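Long-range contacts in transcriptional regulator, LacI family (Burkholderia phymatum, PDB 2RGY), which probably regulates transcription as a LacI-family DNA-binding protein whose periplasmic-binding-protein-like domain may bind a small effector such as a sugar: residues G192-N197 and I222-D227; D226-A231 and S239-T244. All coordinates share one frame; numbering follows the deposited sequence.

Contact 1: G192-N197 and I222-D227; sequences GLFCAN and IGYDDD
F194 and I222 stand side by side on one face of the sheet, on neighbouring parallel strands, as paired residues of the beta-alpha-beta unit in which strand 192-195 runs through helix 198-210 into strand 220-223. CG of F194 lies anti to the backbone N (chi1 171°), which sends the flat ring along the neighbouring strand: its CD1 comes to 3.8 Å from CG2 of I222, the two side chains crossing at a slant. The far end of the ring meets Y224, whose CD1 lies in the plane of the F194 ring at its edge, 3.8 Å from CZ. Large apolar groups suit this face because helices 112-125 and 141-155 pack on it, and F150 stacks on the F194 ring. The polar end of Y224 leads away from the strands to H112, to which OH is hydrogen-bonded, while its CB lies 3.1 Å from A196 O. Behind the side chains, I222 N donates to L193 O at 3.0 Å and C195 N to I222 O at 3.1 Å, the second bond almost perfectly straight (179°). Past the strand, N197 caps helix 198-210, its OD1 accepting from M200 N, while its CB rests 3.5 Å from OD2 of D225.

Contact 2: D226-A231 and S239-T244; sequences DDYSAA and SVHIPT
D226 reaches across to H241, and its carboxylate accepts a hydrogen bond from the imidazole: ND1 of H241 donates to OD2 of D226 at 2.9 Å. The carboxylate plane stands 76° from that of the ring; OD2 accepts through its anti lone pair and lies 19° out of the imidazole plane, and the bond is bent, at 148°. With CG anti to the backbone N, the D226 side chain carries its carboxylate to the edge of the H241 ring, and its CB packs 3.6 Å from CA of H241. Aspartate suits this buried spot because other polar groups share its charge, S275 OG bonding to OD2 and R277 forming a salt bridge with OD1. The strand here is 238-241, the neighbour of 220-223 in the mixed sheet of a periplasmic-binding-protein-like domain, and 226-231 belongs to the loop that joins them. Two residues earlier in the strand, the small S239 fits close to the backbone of D226, its OG 3.0 Å from D226 N and hydrogen-bonded to D198. Toward solvent the fit slackens. Y228, an exposed residue, brings its ring only to the margin, where OH stays 4.5 Å from CE1 of H241.

In the fold
Contacts 1 and 2 follow one another along the chain, with centres about 9 Å apart, and share D226 and D227, where contact 1 ends and contact 2 begins. Both reach the same mixed sheet: contact 1 joins strand 192-195 to 220-223, and contact 2 joins the loop after 220-223 to strand 238-241, the next strand over. Probable backbone hydrogen bonds tie them directly, G223 O to V240 N at 3.2 Å and D225 N to V240 O at 2.9 Å. D198, at the start of helix 198-210, accepts a hydrogen bond from N of the shared D227. D227 and T244 touch helix 21-36, consistent with a place beside the interlobe cleft where relatives bind effectors.

Contact 1: G192-N197 and I222-D227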
loop_
_atom_site.group_PDB
_atom_site.type_symbol
_atom_site.label_atom_id
_atom_site.label_comp_id
_atom_site.label_asym_id
_atom_site.label_seq_id
_atom_site.Cartn_x
_atom_site.Cartn_y
_atom_site.Cartn_z
ATOM N N GLY A 192 -20.927 12.575 13.546
ATOM C CA GLY A 192 -20.425 11.257 13.193
ATOM C C GLY A 192 -20.281 11.122 11.693
ATOM O O GLY A 192 -21.192 11.481 10.945
ATOM N N LEU A 193 -19.143 10.593 11.254
ATOM C CA LEU A 193 -18.847 10.438 9.828
ATOM C C LEU A 193 -18.513 9.010 9.416
ATOM O O LEU A 193 -17.716 8.335 10.064
ATOM C CB LEU A 193 -17.666 11.344 9.446
ATOM C CG LEU A 193 -17.060 11.161 8.046
ATOM C CD1 LEU A 193 -18.067 11.573 6.994
ATOM C CD2 LEU A 193 -15.794 11.998 7.915
ATOM N N PHE A 194 -19.131 8.559 8.333
ATOM C CA PHE A 194 -18.871 7.232 7.804
ATOM C C PHE A 194 -18.173 7.357 6.453
ATOM O O PHE A 194 -18.690 7.998 5.534
ATOM C CB PHE A 194 -20.171 6.455 7.635
ATOM C CG PHE A 194 -20.014 5.164 6.889
ATOM C CD1 PHE A 194 -18.940 4.310 7.153
ATOM C CD2 PHE A 194 -20.983 4.763 5.969
ATOM C CE1 PHE A 194 -18.833 3.068 6.514
ATOM C CE2 PHE A 194 -20.895 3.519 5.315
ATOM C CZ PHE A 194 -19.820 2.667 5.588
ATOM N N CYS A 195 -16.995 6.752 6.350
ATOM C CA CYS A 195 -16.216 6.765 5.117
ATOM C C CYS A 195 -16.227 5.379 4.483
ATOM O O CYS A 195 -15.882 4.389 5.125
ATOM C CB CYS A 195 -14.782 7.195 5.411
ATOM S SG CYS A 195 -14.683 8.895 5.968
ATOM N N ALA A 196 -16.609 5.330 3.212
ATOM C CA ALA A 196 -16.720 4.087 2.452
ATOM C C ALA A 196 -15.502 3.162 2.491
ATOM O O ALA A 196 -15.628 1.968 2.211
ATOM C CB ALA A 196 -17.095 4.404 1.006
ATOM N N ASN A 197 -14.332 3.710 2.804
ATOM C CA ASN A 197 -13.124 2.895 2.919
ATOM C C ASN A 197 -12.122 3.603 3.823
ATOM O O ASN A 197 -12.191 4.822 3.995
ATOM C CB ASN A 197 -12.523 2.570 1.535
ATOM C CG ASN A 197 -11.703 3.707 0.941
ATOM O OD1 ASN A 197 -11.827 4.869 1.332
ATOM N ND2 ASN A 197 -10.867 3.367 -0.037
ATOM N N ILE A 222 -15.678 6.528 11.368
ATOM C CA ILE A 222 -15.564 5.085 11.213
ATOM C C ILE A 222 -15.260 4.743 9.760
ATOM O O ILE A 222 -15.903 5.256 8.850
ATOM C CB ILE A 222 -16.839 4.351 11.647
ATOM C CG1 ILE A 222 -16.639 2.848 11.466
ATOM C CG2 ILE A 222 -18.029 4.832 10.840
ATOM C CD1 ILE A 222 -17.699 1.997 12.167
ATOM N N GLY A 223 -14.271 3.881 9.547
ATOM C CA GLY A 223 -13.901 3.510 8.195
ATOM C C GLY A 223 -14.491 2.190 7.736
ATOM O O GLY A 223 -15.371 1.633 8.390
ATOM N N TYR A 224 -13.992 1.672 6.620
ATOM C CA TYR A 224 -14.507 0.423 6.074
ATOM C C TYR A 224 -13.363 -0.330 5.399
ATOM O O TYR A 224 -12.588 0.265 4.654
ATOM C CB TYR A 224 -15.603 0.738 5.062
ATOM C CG TYR A 224 -16.539 -0.401 4.759
ATOM C CD1 TYR A 224 -17.768 -0.510 5.408
ATOM C CD2 TYR A 224 -16.220 -1.345 3.789
ATOM C CE1 TYR A 224 -18.667 -1.535 5.088
ATOM C CE2 TYR A 224 -17.102 -2.376 3.459
ATOM C CZ TYR A 224 -18.328 -2.466 4.109
ATOM O OH TYR A 224 -19.216 -3.469 3.759
ATOM N N ASP A 225 -13.285 -1.632 5.676
ATOM C CA ASP A 225 -12.270 -2.557 5.156
ATOM C C ASP A 225 -11.453 -3.121 6.314
ATOM O O ASP A 225 -11.292 -4.333 6.439
ATOM C CB ASP A 225 -11.280 -1.887 4.174
ATOM C CG ASP A 225 -11.897 -1.558 2.816
ATOM O OD1 ASP A 225 -12.888 -2.199 2.421
ATOM O OD2 ASP A 225 -11.366 -0.660 2.118
ATOM N N ASP A 226 -10.962 -2.218 7.156
ATOM C CA ASP A 226 -10.102 -2.529 8.300
ATOM C C ASP A 226 -8.759 -2.921 7.713
ATOM O O ASP A 226 -8.158 -3.945 8.064
ATOM C CB ASP A 226 -10.656 -3.660 9.175
ATOM C CG ASP A 226 -9.858 -3.834 10.469
ATOM O OD1 ASP A 226 -9.160 -2.874 10.869
ATOM O OD2 ASP A 226 -9.935 -4.915 11.093
ATOM N N ASP A 227 -8.315 -2.083 6.781
ATOM C CA ASP A 227 -7.046 -2.273 6.110
ATOM C C ASP A 227 -6.000 -2.074 7.201
ATOM O O ASP A 227 -6.256 -1.385 8.195
ATOM C CB ASP A 227 -6.943 -1.261 4.958
ATOM C CG ASP A 227 -7.638 -1.765 3.683
ATOM O OD1 ASP A 227 -8.081 -0.935 2.855
ATOM O OD2 ASP A 227 -7.729 -3.007 3.500
#

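Contact 2: D226-A231 and S239-T244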
loop_
_atom_site.group_PDB
_atom_site.type_symbol
_atom_site.label_atom_id
_atom_site.label_comp_id
_atom_site.label_asym_id
_atom_site.label_seq_id
_atom_site.Cartn_x
_atom_site.Cartn_y
_atom_site.Cartn_z
ATOM N N ASP A 226 -10.962 -2.218 7.156
ATOM C CA ASP A 226 -10.102 -2.529 8.300
ATOM C C ASP A 226 -8.759 -2.921 7.713
ATOM O O ASP A 226 -8.158 -3.945 8.064
ATOM C CB ASP A 226 -10.656 -3.660 9.175
ATOM C CG ASP A 226 -9.858 -3.834 10.469
ATOM O OD1 ASP A 226 -9.160 -2.874 10.869
ATOM O OD2 ASP A 226 -9.935 -4.915 11.093
ATOM N N ASP A 227 -8.315 -2.083 6.781
ATOM C CA ASP A 227 -7.046 -2.273 6.110
ATOM C C ASP A 227 -6.000 -2.074 7.201
ATOM O O ASP A 227 -6.256 -1.385 8.195
ATOM C CB ASP A 227 -6.943 -1.261 4.958
ATOM C CG ASP A 227 -7.638 -1.765 3.683
ATOM O OD1 ASP A 227 -8.081 -0.935 2.855
ATOM O OD2 ASP A 227 -7.729 -3.007 3.500
ATOM N N TYR A 228 -4.830 -2.677 7.061
ATOM C CA TYR A 228 -3.888 -2.527 8.150
ATOM C C TYR A 228 -3.112 -1.229 8.278
ATOM O O TYR A 228 -2.062 -1.166 8.909
ATOM C CB TYR A 228 -3.012 -3.777 8.234
ATOM C CG TYR A 228 -3.828 -4.939 8.787
ATOM C CD1 TYR A 228 -3.556 -6.263 8.419
ATOM C CD2 TYR A 228 -4.881 -4.705 9.695
ATOM C CE1 TYR A 228 -4.314 -7.331 8.943
ATOM C CE2 TYR A 228 -5.637 -5.764 10.223
ATOM C CZ TYR A 228 -5.346 -7.071 9.844
ATOM O OH TYR A 228 -6.077 -8.116 10.394
ATOM N N SER A 229 -3.681 -0.175 7.710
ATOM C CA SER A 229 -3.110 1.158 7.827
ATOM C C SER A 229 -3.955 1.848 8.910
ATOM O O SER A 229 -3.591 2.914 9.422
ATOM C CB SER A 229 -3.244 1.918 6.503
ATOM O OG SER A 229 -2.813 3.272 6.638
ATOM N N ALA A 230 -5.077 1.217 9.262
ATOM C CA ALA A 230 -6.009 1.760 10.254
ATOM C C ALA A 230 -5.506 1.762 11.689
ATOM O O ALA A 230 -5.658 2.759 12.403
ATOM C CB ALA A 230 -7.346 1.011 10.174
ATOM N N ALA A 231 -4.912 0.653 12.121
ATOM C CA ALA A 231 -4.408 0.558 13.486
ATOM C C ALA A 231 -3.378 1.634 13.778
ATOM O O ALA A 231 -3.190 2.028 14.926
ATOM C CB ALA A 231 -3.796 -0.823 13.735
ATOM N N SER A 239 -12.889 0.644 12.363
ATOM C CA SER A 239 -13.309 0.277 11.023
ATOM C C SER A 239 -14.100 -1.018 10.948
ATOM O O SER A 239 -13.941 -1.901 11.781
ATOM C CB SER A 239 -12.059 0.161 10.138
ATOM O OG SER A 239 -12.368 -0.178 8.796
ATOM N N VAL A 240 -14.963 -1.109 9.941
ATOM C CA VAL A 240 -15.752 -2.306 9.709
ATOM C C VAL A 240 -14.774 -3.315 9.090
ATOM O O VAL A 240 -14.128 -3.037 8.073
ATOM C CB VAL A 240 -16.909 -2.027 8.725
ATOM C CG1 VAL A 240 -17.594 -3.321 8.341
ATOM C CG2 VAL A 240 -17.913 -1.066 9.362
ATOM N N HIS A 241 -14.655 -4.477 9.723
ATOM C CA HIS A 241 -13.742 -5.503 9.249
ATOM C C HIS A 241 -14.327 -6.418 8.172
ATOM O O HIS A 241 -15.270 -7.164 8.427
ATOM C CB HIS A 241 -13.271 -6.371 10.408
ATOM C CG HIS A 241 -12.333 -7.453 9.984
ATOM N ND1 HIS A 241 -10.998 -7.219 9.745
ATOM C CD2 HIS A 241 -12.550 -8.756 9.691
ATOM C CE1 HIS A 241 -10.428 -8.335 9.325
ATOM N NE2 HIS A 241 -11.348 -9.283 9.282
ATOM N N ILE A 242 -13.740 -6.368 6.982
ATOM C CA ILE A 242 -14.168 -7.182 5.841
ATOM C C ILE A 242 -13.174 -8.336 5.667
ATOM O O ILE A 242 -11.967 -8.106 5.596
ATOM C CB ILE A 242 -14.181 -6.340 4.542
ATOM C CG1 ILE A 242 -15.222 -5.221 4.653
ATOM C CG2 ILE A 242 -14.471 -7.231 3.344
ATOM C CD1 ILE A 242 -16.657 -5.728 4.866
ATOM N N PRO A 243 -13.669 -9.585 5.573
ATOM C CA PRO A 243 -12.805 -10.763 5.416
ATOM C C PRO A 243 -12.241 -10.893 4.008
ATOM O O PRO A 243 -12.542 -11.842 3.294
ATOM C CB PRO A 243 -13.739 -11.912 5.775
ATOM C CG PRO A 243 -15.007 -11.472 5.124
ATOM C CD PRO A 243 -15.086 -9.974 5.460
ATOM N N THR A 244 -11.401 -9.941 3.632
ATOM C CA THR A 244 -10.802 -9.913 2.307
ATOM C C THR A 244 -9.796 -11.026 2.044
ATOM O O THR A 244 -9.790 -11.609 0.962
ATOM C CB THR A 244 -10.135 -8.549 2.065
ATOM O OG1 THR A 244 -11.154 -7.541 2.028
ATOM C CG2 THR A 244 -9.358 -8.543 0.752
#